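Local coordinates for bifunctional GH43-CE protein (Bacteroides eggerthii, PDB 6MLY), which probably hydrolyses xylose-containing links of complex arabinoxylans as a family 43 glycoside hydrolase, and carries a carbohydrate esterase domain on the same chain, at residues A21-I26 against I276-P281; D318-K323 against A347-L352. One frame throughout, in Å; residues are numbered along the deposited sequence.

Interaction 1 (A21-I26 against I276-P281); sequences ATNPVI and IPYLVP
Pro-277 meets Ile-26 and Val-25 in the middle of this contact, with no clear hydrogen bond between the two segments. Its ring reaches out with CG 3.7 Å from Ile-26 CB, and the CD1 end of Ile-26 also comes up to that CG. Beside it, Val-25 straddles Leu-279: the two side chains cross at about a right angle, Val-25 CG1 lying 3.8 Å from Leu-279 CD1 and CG2 touching CG and CD1 of the same leucine. Leu-301 also packs on Val-25.

Residues 276-281 belong to strand 275-282, an outermost strand of a three-stranded antiparallel sheet in the family 43 domain, a fold known as a five-bladed beta-propeller. Ile-276, Tyr-278 and Val-280 make backbone hydrogen bonds to strand 262-269, while Pro-277 turns its carbonyl to the other edge, where 21-26 runs past without regular pairing.

At the far end, Ile-276 carries CG1 between its backbone N and carbonyl carbon (chi1 57°), which sends CD1 across to Pro-24, 3.7 Å from both CB and CG of that ring. Pro-24, which follows a cis peptide bond, sets the same CB obliquely against the Tyr-278 ring, 3.9 Å from CE1. Asn-23, with CG anti to its own N (chi1 175°), extends its side chain over one face of that ring, though the placement of its amide is doubtful. Were Tyr-278 an alanine, Pro-24 CB and Asn-23 would probably lose the ring they rest on, and Glu-268 its weak bond from the hydroxyl. Ala-30 and Met-33 also touch Pro-277.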
ATOM      1  N   ALA A  21       1.617  10.932  24.060  1.00 85.24           N
ATOM      2  CA  ALA A  21       1.777   9.843  25.093  1.00 85.99           C
ATOM      3  C   ALA A  21       0.519   8.966  25.115  1.00 86.09           C
ATOM      4  O   ALA A  21      -0.256   8.997  26.075  1.00 88.27           O
ATOM      5  CB  ALA A  21       2.056  10.442  26.451  1.00 87.10           C
ATOM      6  N   THR A  22       0.344   8.175  24.050  1.00 84.62           N
ATOM      7  CA  THR A  22      -0.926   7.529  23.730  1.00 85.50           C
ATOM      8  C   THR A  22      -0.713   6.066  23.321  1.00 85.02           C
ATOM      9  O   THR A  22       0.417   5.585  23.220  1.00 84.03           O
ATOM     10  CB  THR A  22      -1.640   8.247  22.574  1.00 85.21           C
ATOM     11  OG1 THR A  22      -1.176   7.658  21.359  1.00 84.18           O
ATOM     12  CG2 THR A  22      -1.404   9.742  22.555  1.00 85.76           C
ATOM     13  N   ASN A  23      -1.840   5.395  23.056  1.00 85.86           N
ATOM     14  CA  ASN A  23      -1.922   4.023  22.586  1.00 86.95           C
ATOM     15  C   ASN A  23      -2.396   4.068  21.134  1.00 86.99           C
ATOM     16  O   ASN A  23      -3.242   4.895  20.807  1.00 91.56           O
ATOM     17  CB  ASN A  23      -2.849   3.228  23.514  1.00 89.88           C
ATOM     18  CG  ASN A  23      -3.114   1.806  23.067  1.00 89.93           C
ATOM     19  OD1 ASN A  23      -3.569   1.583  21.943  1.00 90.28           O
ATOM     20  ND2 ASN A  23      -2.858   0.849  23.949  1.00 88.32           N
ATOM     21  N   PRO A  24      -1.863   3.206  20.254  1.00 84.90           N
ATOM     22  CA  PRO A  24      -0.883   2.164  20.528  1.00 83.39           C
ATOM     23  C   PRO A  24       0.535   2.685  20.797  1.00 82.31           C
ATOM     24  O   PRO A  24       1.028   3.539  20.054  1.00 82.82           O
ATOM     25  CB  PRO A  24      -0.874   1.338  19.234  1.00 82.56           C
ATOM     26  CG  PRO A  24      -1.156   2.358  18.168  1.00 81.98           C
ATOM     27  CD  PRO A  24      -2.141   3.306  18.816  1.00 83.89           C
ATOM     28  N   VAL A  25       1.168   2.131  21.839  1.00 81.43           N
ATOM     29  CA  VAL A  25       2.481   2.568  22.327  1.00 79.10           C
ATOM     30  C   VAL A  25       3.564   2.209  21.305  1.00 76.45           C
ATOM     31  O   VAL A  25       4.612   2.858  21.264  1.00 76.15           O
ATOM     32  CB  VAL A  25       2.802   1.970  23.712  1.00 80.03           C
ATOM     33  CG1 VAL A  25       1.814   2.452  24.765  1.00 81.60           C
ATOM     34  CG2 VAL A  25       2.870   0.448  23.686  1.00 80.06           C
ATOM     35  N   ILE A  26       3.317   1.147  20.527  1.00 75.42           N
ATOM     36  CA  ILE A  26       4.103   0.821  19.334  1.00 74.44           C
ATOM     37  C   ILE A  26       3.139   0.598  18.162  1.00 74.85           C
ATOM     38  O   ILE A  26       2.470  -0.431  18.098  1.00 76.78           O
ATOM     39  CB  ILE A  26       5.000  -0.414  19.561  1.00 73.84           C
ATOM     40  CG1 ILE A  26       6.011  -0.194  20.691  1.00 73.18           C
ATOM     41  CG2 ILE A  26       5.678  -0.822  18.255  1.00 73.09           C
ATOM     42  CD1 ILE A  26       6.869  -1.399  20.996  1.00 72.39           C
ATOM     43  N   ILE A 276      -0.059  -4.913  16.703  1.00 77.22           N
ATOM     44  CA  ILE A 276       0.591  -3.727  17.282  1.00 76.42           C
ATOM     45  C   ILE A 276       0.401  -3.722  18.800  1.00 76.77           C
ATOM     46  O   ILE A 276      -0.716  -3.873  19.287  1.00 78.05           O
ATOM     47  CB  ILE A 276       0.073  -2.430  16.611  1.00 76.54           C
ATOM     48  CG1 ILE A 276      -1.445  -2.264  16.713  1.00 77.67           C
ATOM     49  CG2 ILE A 276       0.516  -2.344  15.156  1.00 75.70           C
ATOM     50  CD1 ILE A 276      -1.909  -0.849  16.484  1.00 78.32           C
ATOM     51  N   PRO A 277       1.493  -3.593  19.592  1.00 76.67           N
ATOM     52  CA  PRO A 277       1.408  -3.482  21.052  1.00 77.38           C
ATOM     53  C   PRO A 277       0.441  -2.438  21.637  1.00 79.05           C
ATOM     54  O   PRO A 277       0.341  -1.313  21.122  1.00 78.81           O
ATOM     55  CB  PRO A 277       2.841  -3.086  21.427  1.00 76.86           C
ATOM     56  CG  PRO A 277       3.684  -3.805  20.408  1.00 75.44           C
ATOM     57  CD  PRO A 277       2.888  -3.662  19.129  1.00 75.60           C
ATOM     58  N   TYR A 278      -0.235  -2.846  22.723  1.00 80.11           N
ATOM     59  CA  TYR A 278      -1.176  -2.043  23.509  1.00 82.17           C
ATOM     60  C   TYR A 278      -0.834  -2.185  25.000  1.00 82.44           C
ATOM     61  O   TYR A 278      -0.558  -3.289  25.476  1.00 82.77           O
ATOM     62  CB  TYR A 278      -2.618  -2.511  23.286  1.00 83.41           C
ATOM     63  CG  TYR A 278      -3.339  -1.894  22.113  1.00 83.91           C
ATOM     64  CD1 TYR A 278      -2.853  -2.023  20.822  1.00 83.11           C
ATOM     65  CD2 TYR A 278      -4.533  -1.207  22.284  1.00 85.48           C
ATOM     66  CE1 TYR A 278      -3.519  -1.468  19.740  1.00 83.34           C
ATOM     67  CE2 TYR A 278      -5.210  -0.646  21.213  1.00 85.57           C
ATOM     68  CZ  TYR A 278      -4.700  -0.775  19.933  1.00 83.99           C
ATOM     69  OH  TYR A 278      -5.355  -0.231  18.868  1.00 84.84           O
ATOM     70  N   LEU A 279      -0.863  -1.062  25.726  1.00 83.80           N
ATOM     71  CA  LEU A 279      -0.725  -1.036  27.177  1.00 84.26           C
ATOM     72  C   LEU A 279      -2.034  -0.530  27.797  1.00 86.55           C
ATOM     73  O   LEU A 279      -2.531   0.530  27.418  1.00 84.94           O
ATOM     74  CB  LEU A 279       0.456  -0.133  27.551  1.00 83.50           C
ATOM     75  CG  LEU A 279       1.844  -0.731  27.324  1.00 81.71           C
ATOM     76  CD1 LEU A 279       2.935   0.277  27.653  1.00 80.63           C
ATOM     77  CD2 LEU A 279       2.033  -1.995  28.149  1.00 82.08           C
ATOM     78  N   VAL A 280      -2.567  -1.305  28.752  1.00 88.89           N
ATOM     79  CA  VAL A 280      -3.815  -1.003  29.468  1.00 91.36           C
ATOM     80  C   VAL A 280      -3.495  -0.839  30.950  1.00 93.81           C
ATOM     81  O   VAL A 280      -2.829  -1.702  31.517  1.00 95.85           O
ATOM     82  CB  VAL A 280      -4.865  -2.113  29.264  1.00 92.55           C
ATOM     83  CG1 VAL A 280      -6.169  -1.793  29.982  1.00 94.58           C
ATOM     84  CG2 VAL A 280      -5.122  -2.393  27.789  1.00 91.70           C
ATOM     85  N   PRO A 281      -3.959   0.238  31.633  1.00 94.71           N
ATOM     86  CA  PRO A 281      -3.802   0.352  33.087  1.00 95.52           C
ATOM     87  C   PRO A 281      -4.571  -0.755  33.824  1.00 95.71           C
ATOM     88  O   PRO A 281      -5.645  -1.163  33.376  1.00 95.06           O
ATOM     89  CB  PRO A 281      -4.385   1.731  33.448  1.00 97.13           C
ATOM     90  CG  PRO A 281      -4.452   2.476  32.124  1.00 96.12           C
ATOM     91  CD  PRO A 281      -4.628   1.413  31.058  1.00 94.89           C
TER

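Interaction 2 (D318-K323 against A347-L352); sequences DFNRKK and ARKGYL
Leu-352 sits squarely over the ring of Phe-319, and this CH-pi contact is the main apolar link between the two segments. Its CB is 3.6 Å from the ring centroid and only 7° off the ring normal, so the methylene lies over the middle of one face. With CG anti to its backbone N (chi1 161°), the leucine carries its branch on across the ring, and CD2 ends 3.6 Å from Phe-319 CZ. Trp-332 and Leu-345 also pack on the phenylalanine, and Leu-352 is bonded through its backbone to Phe-505, joining this small core to the sheet of the concanavalin A-like domain.

The backbones come together at Gly-350, the third residue of a type II beta turn from Arg-348 to Tyr-351 closed by Tyr-351 N to Arg-348 O (3.1 Å). Gly-350 CA lies 3.3 Å from Phe-319 O in a CA-H...O contact. A CB here would press on the carbonyl of Lys-349, so the turn itself calls for glycine.

No conventional hydrogen bond runs between the two segments; those present lie within one of them or go to residues beyond. Asp-318 forms an Asx turn, its OD1 accepting from Asn-320 N at 3.1 Å, from above the carboxylate plane. Arg-321 NH1 donates to Asn-320 O at 3.1 Å, nearly straight at 165° and in the guanidinium plane; the same nitrogen makes a salt bridge to Asp-317, and NE bonds Ala-327 O. Across the turn, the Arg-348 guanidinium lies over the Tyr-351 ring and is paired with Asp-386 and Asp-504.

What joins the two is ring-face packing and a carbon-hydrogen contact, so the segments are probably held together mainly by apolar packing and fit.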
ATOM      1  N   ASP A 318      22.641   5.155   5.951  1.00 65.42           N
ATOM      2  CA  ASP A 318      23.461   5.773   4.909  1.00 66.95           C
ATOM      3  C   ASP A 318      24.469   4.751   4.361  1.00 67.25           C
ATOM      4  O   ASP A 318      25.205   5.048   3.411  1.00 68.62           O
ATOM      5  CB  ASP A 318      24.156   7.037   5.434  1.00 68.34           C
ATOM      6  CG  ASP A 318      25.134   6.815   6.579  1.00 68.91           C
ATOM      7  OD1 ASP A 318      25.177   5.690   7.111  1.00 69.83           O
ATOM      8  OD2 ASP A 318      25.847   7.773   6.934  1.00 70.54           O
ATOM      9  N   PHE A 319      24.504   3.561   4.979  1.00 66.71           N
ATOM     10  CA  PHE A 319      25.392   2.443   4.630  1.00 66.72           C
ATOM     11  C   PHE A 319      26.861   2.880   4.733  1.00 67.03           C
ATOM     12  O   PHE A 319      27.722   2.390   3.997  1.00 67.43           O
ATOM     13  CB  PHE A 319      25.002   1.853   3.272  1.00 67.04           C
ATOM     14  CG  PHE A 319      23.675   1.133   3.282  1.00 66.85           C
ATOM     15  CD1 PHE A 319      23.477   0.025   4.091  1.00 66.53           C
ATOM     16  CD2 PHE A 319      22.621   1.564   2.493  1.00 67.23           C
ATOM     17  CE1 PHE A 319      22.257  -0.634   4.109  1.00 66.49           C
ATOM     18  CE2 PHE A 319      21.401   0.902   2.509  1.00 66.84           C
ATOM     19  CZ  PHE A 319      21.223  -0.196   3.314  1.00 66.30           C
ATOM     20  N   ASN A 320      27.122   3.781   5.689  1.00 67.36           N
ATOM     21  CA  ASN A 320      28.453   4.218   6.088  1.00 67.98           C
ATOM     22  C   ASN A 320      28.745   3.655   7.473  1.00 68.12           C
ATOM     23  O   ASN A 320      27.906   3.767   8.366  1.00 67.80           O
ATOM     24  CB  ASN A 320      28.575   5.741   6.188  1.00 68.44           C
ATOM     25  CG  ASN A 320      29.371   6.370   5.069  1.00 69.18           C
ATOM     26  OD1 ASN A 320      30.408   5.849   4.660  1.00 69.18           O
ATOM     27  ND2 ASN A 320      28.907   7.516   4.607  1.00 69.60           N
ATOM     28  N   ARG A 321      29.948   3.098   7.634  1.00 69.29           N
ATOM     29  CA  ARG A 321      30.348   2.421   8.841  1.00 69.85           C
ATOM     30  C   ARG A 321      31.695   2.987   9.303  1.00 72.62           C
ATOM     31  O   ARG A 321      32.632   3.086   8.511  1.00 73.56           O
ATOM     32  CB  ARG A 321      30.409   0.911   8.587  1.00 68.48           C
ATOM     33  CG  ARG A 321      29.086   0.291   8.154  1.00 67.45           C
ATOM     34  CD  ARG A 321      27.963   0.475   9.164  1.00 66.46           C
ATOM     35  NE  ARG A 321      26.744  -0.229   8.779  1.00 65.71           N
ATOM     36  CZ  ARG A 321      25.709   0.314   8.137  1.00 65.81           C
ATOM     37  NH1 ARG A 321      25.689   1.611   7.873  1.00 65.85           N
ATOM     38  NH2 ARG A 321      24.698  -0.447   7.758  1.00 65.17           N
ATOM     39  N   LYS A 322      31.747   3.379  10.585  1.00 75.59           N
ATOM     40  CA  LYS A 322      32.982   3.711  11.303  1.00 78.03           C
ATOM     41  C   LYS A 322      33.711   2.404  11.653  1.00 78.07           C
ATOM     42  O   LYS A 322      33.230   1.316  11.338  1.00 75.59           O
ATOM     43  CB  LYS A 322      32.661   4.521  12.567  1.00 80.76           C
ATOM     44  CG  LYS A 322      31.988   3.740  13.695  1.00 81.85           C
ATOM     45  CD  LYS A 322      32.651   3.889  15.058  1.00 83.45           C
ATOM     46  CE  LYS A 322      32.156   2.874  16.071  1.00 83.30           C
ATOM     47  NZ  LYS A 322      33.070   2.747  17.233  1.00 83.99           N
ATOM     48  N   LYS A 323      34.856   2.526  12.333  1.00 78.71           N
ATOM     49  CA  LYS A 323      35.693   1.382  12.714  1.00 79.65           C
ATOM     50  C   LYS A 323      34.989   0.535  13.783  1.00 78.10           C
ATOM     51  O   LYS A 323      34.678   1.025  14.874  1.00 76.47           O
ATOM     52  CB  LYS A 323      37.049   1.877  13.230  1.00 82.29           C
ATOM     53  CG  LYS A 323      38.097   0.797  13.469  1.00 84.20           C
ATOM     54  CD  LYS A 323      38.414  -0.029  12.234  1.00 85.48           C
ATOM     55  CE  LYS A 323      39.889  -0.058  11.896  1.00 87.36           C
ATOM     56  NZ  LYS A 323      40.357   1.246  11.368  1.00 88.27           N
ATOM     57  N   ALA A 347      32.543  -3.467  -0.644  1.00 73.22           N
ATOM     58  CA  ALA A 347      32.629  -3.550  -2.101  1.00 74.12           C
ATOM     59  C   ALA A 347      32.655  -2.136  -2.691  1.00 73.84           C
ATOM     60  O   ALA A 347      33.456  -1.836  -3.565  1.00 75.34           O
ATOM     61  CB  ALA A 347      31.468  -4.352  -2.637  1.00 73.74           C
ATOM     62  N   ARG A 348      31.754  -1.286  -2.193  1.00 73.31           N
ATOM     63  CA  ARG A 348      31.720   0.138  -2.489  1.00 73.17           C
ATOM     64  C   ARG A 348      31.425   0.869  -1.173  1.00 73.59           C
ATOM     65  O   ARG A 348      30.387   0.631  -0.557  1.00 75.21           O
ATOM     66  CB  ARG A 348      30.669   0.407  -3.572  1.00 72.43           C
ATOM     67  CG  ARG A 348      30.851   1.724  -4.319  1.00 72.36           C
ATOM     68  CD  ARG A 348      29.761   1.999  -5.344  1.00 71.25           C
ATOM     69  NE  ARG A 348      29.868   3.338  -5.907  1.00 71.10           N
ATOM     70  CZ  ARG A 348      29.061   3.841  -6.839  1.00 70.79           C
ATOM     71  NH1 ARG A 348      28.064   3.123  -7.329  1.00 70.06           N
ATOM     72  NH2 ARG A 348      29.260   5.071  -7.274  1.00 71.59           N
ATOM     73  N   LYS A 349      32.364   1.709  -0.721  1.00 74.51           N
ATOM     74  CA  LYS A 349      32.250   2.387   0.578  1.00 73.94           C
ATOM     75  C   LYS A 349      31.123   3.426   0.509  1.00 72.74           C
ATOM     76  O   LYS A 349      31.141   4.302  -0.347  1.00 73.37           O
ATOM     77  CB  LYS A 349      33.579   3.037   0.979  1.00 75.84           C
ATOM     78  CG  LYS A 349      33.499   3.978   2.177  1.00 76.96           C
ATOM     79  CD  LYS A 349      34.634   3.839   3.181  1.00 78.32           C
ATOM     80  CE  LYS A 349      34.133   3.839   4.613  1.00 77.94           C
ATOM     81  NZ  LYS A 349      35.225   3.650   5.599  1.00 78.88           N
ATOM     82  N   GLY A 350      30.158   3.306   1.426  1.00 71.07           N
ATOM     83  CA  GLY A 350      28.973   4.162   1.493  1.00 70.26           C
ATOM     84  C   GLY A 350      27.745   3.512   0.865  1.00 69.84           C
ATOM     85  O   GLY A 350      26.637   4.072   0.933  1.00 69.22           O
ATOM     86  N   TYR A 351      27.939   2.329   0.265  1.00 69.94           N
ATOM     87  CA  TYR A 351      26.906   1.612  -0.476  1.00 70.65           C
ATOM     88  C   TYR A 351      26.770   0.173   0.050  1.00 70.68           C
ATOM     89  O   TYR A 351      27.763  -0.478   0.417  1.00 71.11           O
ATOM     90  CB  TYR A 351      27.240   1.598  -1.971  1.00 71.22           C
ATOM     91  CG  TYR A 351      27.236   2.945  -2.658  1.00 71.28           C
ATOM     92  CD1 TYR A 351      28.268   3.852  -2.475  1.00 71.89           C
ATOM     93  CD2 TYR A 351      26.210   3.309  -3.516  1.00 71.16           C
ATOM     94  CE1 TYR A 351      28.275   5.086  -3.105  1.00 72.53           C
ATOM     95  CE2 TYR A 351      26.200   4.539  -4.153  1.00 71.62           C
ATOM     96  CZ  TYR A 351      27.237   5.432  -3.950  1.00 72.68           C
ATOM     97  OH  TYR A 351      27.237   6.645  -4.586  1.00 73.35           O
ATOM     98  N   LEU A 352      25.521  -0.308   0.092  1.00 71.05           N
ATOM     99  CA  LEU A 352      25.182  -1.726   0.249  1.00 70.46           C
ATOM    100  C   LEU A 352      25.103  -2.354  -1.146  1.00 71.91           C
ATOM    101  O   LEU A 352      24.414  -1.813  -2.020  1.00 74.05           O
ATOM    102  CB  LEU A 352      23.837  -1.843   0.973  1.00 69.79           C
ATOM    103  CG  LEU A 352      23.118  -3.185   0.829  1.00 69.87           C
ATOM    104  CD1 LEU A 352      23.841  -4.273   1.605  1.00 69.80           C
ATOM    105  CD2 LEU A 352      21.676  -3.078   1.291  1.00 70.13           C
TER

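In the fold
From the N terminus, interaction 1 comes first: residues 23-26, close to the start of the model, pack against strand 275-282, so a loop of some 250 residues, holding most of the family 43 domain, is closed when its end returns to its beginning. Only then does the chain pass on to interaction 2, where a turn 24 residues downstream folds back on 318-323, just before strand 352-355, within the concanavalin A-like domain. The two therefore follow in series, neither nested nor crossed. The centres of interactions 1 and 2 are about 36 Å apart, and they do not touch. Each ties up its own domain, and the esterase domain lies further along the chain.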